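Local coordinates for protein her-1 (Caenorhabditis elegans, PDB 1SZH) that dictates male development in sex determination, probably as a secreted cell-to-cell signal, and inhibits the function of tra-2a, at residues 9-14 / 29-34; 54-59 / 106-111. The protein carries 2 engineered substitutions. One frame throughout, in Å; residues are numbered along the deposited sequence.

Interaction 1 (9-14 / 29-34)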
ATOM      1  N   GLU A   9       0.662 -20.116  -9.738  1.00 30.57           N
ATOM      2  CA  GLU A   9      -0.201 -20.893  -8.859  1.00 32.71           C
ATOM      3  C   GLU A   9      -0.737 -20.058  -7.699  1.00 31.87           C
ATOM      4  O   GLU A   9      -1.941 -20.060  -7.420  1.00 27.55           O
ATOM      5  CB  GLU A   9       0.554 -22.092  -8.272  1.00 39.26           C
ATOM      6  CG  GLU A   9       0.989 -23.148  -9.274  1.00 48.38           C
ATOM      7  CD  GLU A   9       2.062 -22.658 -10.232  1.00 52.22           C
ATOM      8  OE1 GLU A   9       3.032 -22.016  -9.765  1.00 46.70           O
ATOM      9  OE2 GLU A   9       1.940 -22.929 -11.448  1.00 53.06           O
ATOM     10  N   LEU A  10       0.165 -19.356  -7.024  1.00 27.09           N
ATOM     11  CA  LEU A  10      -0.183 -18.527  -5.875  1.00 25.79           C
ATOM     12  C   LEU A  10      -1.157 -17.383  -6.240  1.00 23.38           C
ATOM     13  O   LEU A  10      -2.153 -17.135  -5.531  1.00 21.25           O
ATOM     14  CB  LEU A  10       1.094 -17.961  -5.263  1.00 30.38           C
ATOM     15  CG  LEU A  10       1.004 -17.432  -3.837  1.00 32.00           C
ATOM     16  CD1 LEU A  10       0.463 -18.535  -2.928  1.00 29.40           C
ATOM     17  CD2 LEU A  10       2.390 -16.979  -3.370  1.00 33.06           C
ATOM     18  N   ILE A  11      -0.878 -16.692  -7.340  1.00 22.38           N
ATOM     19  CA  ILE A  11      -1.751 -15.598  -7.771  1.00 18.49           C
ATOM     20  C   ILE A  11      -3.133 -16.105  -8.166  1.00 15.82           C
ATOM     21  O   ILE A  11      -4.152 -15.492  -7.833  1.00 20.47           O
ATOM     22  CB  ILE A  11      -1.124 -14.802  -8.944  1.00 18.66           C
ATOM     23  CG1 ILE A  11       0.054 -13.961  -8.415  1.00 23.09           C
ATOM     24  CG2 ILE A  11      -2.167 -13.917  -9.594  1.00 27.23           C
ATOM     25  CD1 ILE A  11       0.863 -13.269  -9.519  1.00 27.35           C
ATOM     26  N   LYS A  12      -3.190 -17.229  -8.867  1.00 19.05           N
ATOM     27  CA  LYS A  12      -4.487 -17.768  -9.252  1.00 20.21           C
ATOM     28  C   LYS A  12      -5.268 -18.202  -8.012  1.00 16.99           C
ATOM     29  O   LYS A  12      -6.477 -18.005  -7.939  1.00 21.66           O
ATOM     30  CB  LYS A  12      -4.315 -18.954 -10.219  1.00 23.35           C
ATOM     31  CG  LYS A  12      -3.809 -18.534 -11.591  1.00 29.55           C
ATOM     32  CD  LYS A  12      -3.808 -19.692 -12.590  1.00 31.96           C
ATOM     33  CE  LYS A  12      -5.231 -20.133 -12.887  1.00 40.80           C
ATOM     34  NZ  LYS A  12      -5.335 -21.088 -14.030  1.00 51.51           N
ATOM     35  N   ASP A  13      -4.574 -18.767  -7.025  1.00 20.83           N
ATOM     36  CA  ASP A  13      -5.247 -19.203  -5.802  1.00 22.62           C
ATOM     37  C   ASP A  13      -5.801 -18.000  -5.038  1.00 20.60           C
ATOM     38  O   ASP A  13      -6.929 -18.038  -4.533  1.00 19.91           O
ATOM     39  CB  ASP A  13      -4.284 -19.981  -4.910  1.00 19.67           C
ATOM     40  CG  ASP A  13      -4.974 -20.580  -3.684  1.00 29.31           C
ATOM     41  OD1 ASP A  13      -4.505 -20.325  -2.559  1.00 30.24           O
ATOM     42  OD2 ASP A  13      -5.979 -21.308  -3.852  1.00 31.94           O
ATOM     43  N   ALA A  14      -5.014 -16.927  -4.960  1.00 20.32           N
ATOM     44  CA  ALA A  14      -5.475 -15.722  -4.251  1.00 15.84           C
ATOM     45  C   ALA A  14      -6.701 -15.133  -4.961  1.00 15.63           C
ATOM     46  O   ALA A  14      -7.651 -14.709  -4.309  1.00 16.48           O
ATOM     47  CB  ALA A  14      -4.352 -14.686  -4.185  1.00 15.99           C
ATOM     48  N   GLU A  29      -4.538  -9.874 -13.065  1.00 16.14           N
ATOM     49  CA  GLU A  29      -3.800  -8.791 -13.737  1.00 19.12           C
ATOM     50  C   GLU A  29      -3.192  -7.775 -12.778  1.00 15.25           C
ATOM     51  O   GLU A  29      -2.011  -7.428 -12.900  1.00 15.30           O
ATOM     52  CB  GLU A  29      -4.709  -8.060 -14.721  1.00 22.78           C
ATOM     53  CG  GLU A  29      -5.020  -8.835 -15.981  1.00 31.34           C
ATOM     54  CD  GLU A  29      -4.476  -8.145 -17.230  1.00 28.21           C
ATOM     55  OE1 GLU A  29      -3.847  -8.833 -18.050  1.00 34.00           O
ATOM     56  OE2 GLU A  29      -4.698  -6.921 -17.395  1.00 32.94           O
ATOM     57  N   ILE A  30      -3.981  -7.296 -11.807  1.00 13.09           N
ATOM     58  CA  ILE A  30      -3.404  -6.321 -10.896  1.00 14.32           C
ATOM     59  C   ILE A  30      -2.325  -6.957 -10.017  1.00 13.55           C
ATOM     60  O   ILE A  30      -1.377  -6.289  -9.615  1.00 13.86           O
ATOM     61  CB  ILE A  30      -4.491  -5.585 -10.066  1.00 14.06           C
ATOM     62  CG1 ILE A  30      -5.186  -6.512  -9.064  1.00 15.07           C
ATOM     63  CG2 ILE A  30      -5.551  -5.017 -11.020  1.00 13.16           C
ATOM     64  CD1 ILE A  30      -4.510  -6.580  -7.689  1.00 16.53           C
ATOM     65  N   MET A  31      -2.420  -8.254  -9.752  1.00 12.18           N
ATOM     66  CA  MET A  31      -1.349  -8.876  -8.973  1.00 13.46           C
ATOM     67  C   MET A  31      -0.057  -9.018  -9.790  1.00 13.24           C
ATOM     68  O   MET A  31       1.038  -8.747  -9.293  1.00 16.54           O
ATOM     69  CB  MET A  31      -1.783 -10.248  -8.450  1.00 12.73           C
ATOM     70  CG  MET A  31      -2.745 -10.122  -7.267  1.00 14.84           C
ATOM     71  SD  MET A  31      -3.171 -11.724  -6.516  1.00 15.66           S
ATOM     72  CE  MET A  31      -4.590 -12.178  -7.525  1.00 15.97           C
ATOM     73  N   LYS A  32      -0.174  -9.434 -11.051  1.00 12.43           N
ATOM     74  CA  LYS A  32       1.045  -9.629 -11.845  1.00 13.28           C
ATOM     75  C   LYS A  32       1.700  -8.308 -12.218  1.00 15.41           C
ATOM     76  O   LYS A  32       2.915  -8.262 -12.360  1.00 16.55           O
ATOM     77  CB  LYS A  32       0.759 -10.482 -13.103  1.00 18.12           C
ATOM     78  CG  LYS A  32       0.144  -9.759 -14.282  1.00 19.47           C
ATOM     79  CD  LYS A  32      -0.186 -10.786 -15.423  1.00 19.81           C
ATOM     80  CE  LYS A  32      -0.415 -10.085 -16.754  1.00 27.05           C
ATOM     81  NZ  LYS A  32      -0.847 -11.052 -17.801  1.00 27.85           N
ATOM     82  N   PHE A  33       0.903  -7.257 -12.347  1.00 15.51           N
ATOM     83  CA  PHE A  33       1.434  -5.937 -12.685  1.00 13.98           C
ATOM     84  C   PHE A  33       1.807  -5.153 -11.440  1.00 19.12           C
ATOM     85  O   PHE A  33       2.505  -4.148 -11.526  1.00 19.44           O
ATOM     86  CB  PHE A  33       0.417  -5.120 -13.510  1.00 17.82           C
ATOM     87  CG  PHE A  33       0.363  -5.511 -14.958  1.00 20.37           C
ATOM     88  CD1 PHE A  33      -0.746  -6.174 -15.479  1.00 28.99           C
ATOM     89  CD2 PHE A  33       1.406  -5.186 -15.802  1.00 21.82           C
ATOM     90  CE1 PHE A  33      -0.795  -6.519 -16.839  1.00 27.06           C
ATOM     91  CE2 PHE A  33       1.362  -5.520 -17.154  1.00 27.55           C
ATOM     92  CZ  PHE A  33       0.249  -6.187 -17.666  1.00 21.87           C
ATOM     93  N   GLY A  34       1.366  -5.606 -10.265  1.00 13.56           N
ATOM     94  CA  GLY A  34       1.700  -4.884  -9.062  1.00 14.27           C
ATOM     95  C   GLY A  34       0.991  -3.537  -8.981  1.00 13.98           C
ATOM     96  O   GLY A  34       1.631  -2.522  -8.733  1.00 18.25           O
TER
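The side chains of Ile11 and Met31 pass alongside one another, each heading for the other's roughly antiparallel helix, and their CA atoms, 6.8 Å apart, are the closest pair across the contact. The segment axes come within 10.1 Å of each other at 143°. Met31 leaves its helix with CG anti to its carbonyl carbon, runs straight through chi2 and bends at chi3 (-88°), which turns the CE methyl back against Ile11. On Ile11 the CG2 branch does most of the touching: its methyl meets Met31 CE at 3.6 Å and also rests against CB and SD, while CG1 and CD1 lean more loosely over CB. Met31 CE reaches the backbone as well, 3.4 Å from Ile11 O. One turn further along, Ala14 offers its small CB to Met31 SD at 3.9 Å, so the sulfur touches both a branched and a short apolar group of helix 8-18. Replacing Ile11 by an alanine would probably open a gap beside Met31 CE and SD and leave the flexible methionine end able to turn. Lys32 skirts the margin, its chain leading away toward a long salt bridge with Glu29. Just beyond, Gly34 with positive phi closes helix 24-33 in a Schellman motif. Leu55 of helix 47-59 covers both Ala14 and Met31, completing apolar packing of helices 8-18, 24-33 and 47-59, typical of a helical bundle.

Interaction 2 (54-59 / 106-111)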
ATOM      1  N   CYS A  54      -7.561  -9.653   1.827  1.00 15.21           N
ATOM      2  CA  CYS A  54      -7.688 -11.073   1.504  1.00 16.38           C
ATOM      3  C   CYS A  54      -6.491 -11.497   0.620  1.00 16.79           C
ATOM      4  O   CYS A  54      -5.843 -12.523   0.870  1.00 15.28           O
ATOM      5  CB  CYS A  54      -9.021 -11.292   0.791  1.00 14.63           C
ATOM      6  SG  CYS A  54      -9.422 -13.013   0.382  1.00 21.53           S
ATOM      7  N   LEU A  55      -6.201 -10.726  -0.432  1.00 14.26           N
ATOM      8  CA  LEU A  55      -5.089 -11.069  -1.305  1.00 12.60           C
ATOM      9  C   LEU A  55      -3.755 -11.111  -0.560  1.00 14.71           C
ATOM     10  O   LEU A  55      -2.962 -12.031  -0.740  1.00 16.11           O
ATOM     11  CB  LEU A  55      -5.004 -10.100  -2.505  1.00 14.05           C
ATOM     12  CG  LEU A  55      -6.195 -10.190  -3.467  1.00 14.53           C
ATOM     13  CD1 LEU A  55      -6.011  -9.086  -4.528  1.00 14.14           C
ATOM     14  CD2 LEU A  55      -6.265 -11.545  -4.149  1.00 14.25           C
ATOM     15  N   GLN A  56      -3.496 -10.116   0.278  1.00 13.88           N
ATOM     16  CA  GLN A  56      -2.245 -10.112   1.031  1.00 15.41           C
ATOM     17  C   GLN A  56      -2.108 -11.360   1.914  1.00 14.41           C
ATOM     18  O   GLN A  56      -1.037 -11.963   2.001  1.00 17.33           O
ATOM     19  CB  GLN A  56      -2.171  -8.868   1.907  1.00 16.03           C
ATOM     20  CG  GLN A  56      -1.907  -7.594   1.123  1.00 14.75           C
ATOM     21  CD  GLN A  56      -0.637  -6.902   1.600  1.00 15.36           C
ATOM     22  OE1 GLN A  56      -0.482  -6.608   2.785  1.00 16.46           O
ATOM     23  NE2 GLN A  56       0.270  -6.624   0.676  1.00 17.60           N
ATOM     24  N   ASN A  57      -3.217 -11.734   2.544  1.00 16.19           N
ATOM     25  CA  ASN A  57      -3.225 -12.892   3.428  1.00 16.71           C
ATOM     26  C   ASN A  57      -2.934 -14.184   2.668  1.00 19.95           C
ATOM     27  O   ASN A  57      -2.281 -15.078   3.210  1.00 24.87           O
ATOM     28  CB  ASN A  57      -4.565 -12.975   4.183  1.00 17.42           C
ATOM     29  CG  ASN A  57      -4.655 -11.979   5.341  1.00 21.91           C
ATOM     30  OD1 ASN A  57      -5.675 -11.913   6.045  1.00 24.33           O
ATOM     31  ND2 ASN A  57      -3.598 -11.195   5.539  1.00 17.93           N
ATOM     32  N   VAL A  58      -3.392 -14.305   1.418  1.00 16.47           N
ATOM     33  CA  VAL A  58      -3.097 -15.531   0.665  1.00 16.39           C
ATOM     34  C   VAL A  58      -1.690 -15.481   0.061  1.00 19.77           C
ATOM     35  O   VAL A  58      -0.899 -16.404   0.229  1.00 21.25           O
ATOM     36  CB  VAL A  58      -4.125 -15.778  -0.465  1.00 19.57           C
ATOM     37  CG1 VAL A  58      -3.736 -17.037  -1.258  1.00 20.39           C
ATOM     38  CG2 VAL A  58      -5.509 -15.911   0.099  1.00 18.39           C
ATOM     39  N   LEU A  59      -1.343 -14.389  -0.615  1.00 18.04           N
ATOM     40  CA  LEU A  59      -0.029 -14.275  -1.253  1.00 17.00           C
ATOM     41  C   LEU A  59       1.137 -14.370  -0.292  1.00 16.59           C
ATOM     42  O   LEU A  59       2.162 -14.962  -0.610  1.00 22.41           O
ATOM     43  CB  LEU A  59       0.093 -12.927  -1.988  1.00 15.67           C
ATOM     44  CG  LEU A  59      -0.871 -12.718  -3.165  1.00 16.35           C
ATOM     45  CD1 LEU A  59      -0.698 -11.284  -3.688  1.00 15.96           C
ATOM     46  CD2 LEU A  59      -0.582 -13.706  -4.276  1.00 16.04           C
ATOM     47  N   ALA A 106       9.336  -4.790   1.449  1.00 17.16           N
ATOM     48  CA  ALA A 106      10.666  -4.327   1.091  1.00 20.39           C
ATOM     49  C   ALA A 106      10.715  -3.606  -0.241  1.00 17.16           C
ATOM     50  O   ALA A 106      11.368  -2.567  -0.366  1.00 18.98           O
ATOM     51  CB  ALA A 106      11.643  -5.499   1.097  1.00 25.37           C
ATOM     52  N   THR A 107      10.009  -4.145  -1.224  1.00 15.40           N
ATOM     53  CA  THR A 107       9.995  -3.537  -2.548  1.00 16.12           C
ATOM     54  C   THR A 107       9.325  -2.166  -2.503  1.00 16.00           C
ATOM     55  O   THR A 107       9.825  -1.210  -3.084  1.00 16.89           O
ATOM     56  CB  THR A 107       9.286  -4.453  -3.555  1.00 17.29           C
ATOM     57  OG1 THR A 107      10.022  -5.674  -3.659  1.00 20.42           O
ATOM     58  CG2 THR A 107       9.223  -3.795  -4.944  1.00 17.50           C
ATOM     59  N   ARG A 108       8.204  -2.063  -1.796  1.00 14.76           N
ATOM     60  CA  ARG A 108       7.527  -0.773  -1.695  1.00 14.18           C
ATOM     61  C   ARG A 108       8.416   0.232  -0.970  1.00 15.48           C
ATOM     62  O   ARG A 108       8.605   1.356  -1.432  1.00 15.48           O
ATOM     63  CB  ARG A 108       6.250  -0.858  -0.862  1.00 16.45           C
ATOM     64  CG  ARG A 108       5.195  -1.819  -1.321  1.00 13.86           C
ATOM     65  CD  ARG A 108       4.029  -1.692  -0.357  1.00 15.00           C
ATOM     66  NE  ARG A 108       2.976  -2.668  -0.667  1.00 15.09           N
ATOM     67  CZ  ARG A 108       1.792  -2.672  -0.070  1.00 14.37           C
ATOM     68  NH1 ARG A 108       1.503  -1.769   0.883  1.00 16.10           N
ATOM     69  NH2 ARG A 108       0.881  -3.554  -0.446  1.00 17.14           N
ATOM     70  N   LEU A 109       8.935  -0.167   0.194  1.00 15.43           N
ATOM     71  CA  LEU A 109       9.716   0.752   0.996  1.00 16.74           C
ATOM     72  C   LEU A 109      11.005   1.194   0.332  1.00 17.32           C
ATOM     73  O   LEU A 109      11.418   2.344   0.492  1.00 18.73           O
ATOM     74  CB  LEU A 109       9.955   0.170   2.399  1.00 19.20           C
ATOM     75  CG  LEU A 109       8.679  -0.039   3.228  1.00 19.48           C
ATOM     76  CD1 LEU A 109       9.024  -0.746   4.550  1.00 23.44           C
ATOM     77  CD2 LEU A 109       7.999   1.298   3.513  1.00 20.17           C
ATOM     78  N   ASP A 110      11.640   0.304  -0.419  1.00 17.46           N
ATOM     79  CA  ASP A 110      12.866   0.681  -1.115  1.00 18.68           C
ATOM     80  C   ASP A 110      12.543   1.778  -2.136  1.00 18.68           C
ATOM     81  O   ASP A 110      13.297   2.743  -2.280  1.00 18.83           O
ATOM     82  CB  ASP A 110      13.485  -0.522  -1.840  1.00 22.71           C
ATOM     83  CG  ASP A 110      14.089  -1.536  -0.882  1.00 36.67           C
ATOM     84  OD1 ASP A 110      14.417  -1.164   0.269  1.00 35.04           O
ATOM     85  OD2 ASP A 110      14.251  -2.704  -1.293  1.00 43.42           O
ATOM     86  N   SER A 111      11.413   1.642  -2.832  1.00 14.81           N
ATOM     87  CA  SER A 111      11.035   2.627  -3.856  1.00 14.13           C
ATOM     88  C   SER A 111      10.640   3.949  -3.223  1.00 16.46           C
ATOM     89  O   SER A 111      11.030   5.013  -3.707  1.00 14.60           O
ATOM     90  CB  SER A 111       9.887   2.062  -4.725  1.00 13.85           C
ATOM     91  OG  SER A 111       9.472   3.036  -5.675  1.00 18.93           O
TER
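Arg108 reaches from helix 105-115 toward Gln56 of helix 47-59, and their one direct touch is between nitrogens, Arg108 NH2 and Gln56 NE2, 3.3 Å apart. The backbones stay distant, the nearest CA atoms, of Gln56 and Arg108, being 13.8 Å apart, so the arginine covers the larger share of the gap and Gln56 comes out to meet it. From CB the chain starts with CG anti to the carbonyl carbon and then runs extended through CD to NE (chi2 -179°, chi3 -176°). CB, CG and CD meet nothing of segment 54-59; in its surroundings the side chain touches Ile68 of a loop. NE donates to Ile103 O, fixing the guanidinium just ahead of the arginine's own helix. The site joins helix 47-59, packed with the helices before it, to helix 105-115, packed against helix 120-134, in this all-helical fold. At the tip, NH1 is hydrogen-bonded to a residue close in sequence to one of the segments, and NH2 donates to Tyr52 OH, one turn before Gln56, and weakly to Ser100 O. The Gln56 chain bends at chi2, and its amide approaches obliquely, its plane turned 35° from that of the guanidinium. Because NH2 and NE2 are both donors, no hydrogen bond joins them, and each serves its own acceptors: Gln56 NE2 goes to Pro101 O, while OE1 on the other arm of the amide accepts from Ile68 N.

Both contacts are buried, but interaction 2 lies about 7 Å from the centre of the chain, measured centre to centre, and interaction 1 about 16 Å. Interaction 1 is apolar packing between the first two helices; interaction 2 is polar, much smaller in buried area, and bridges distant helices mainly through loop backbone. They share no segment, yet helix 47-59 ties them together: its Val58 packs against Asp13 and Ala14, and Leu10 CD2 comes within 3.4 Å of Leu59 O. That helix thus turns an apolar side to the small helical bundle, while Gln56 points to the junction with helix 105-115.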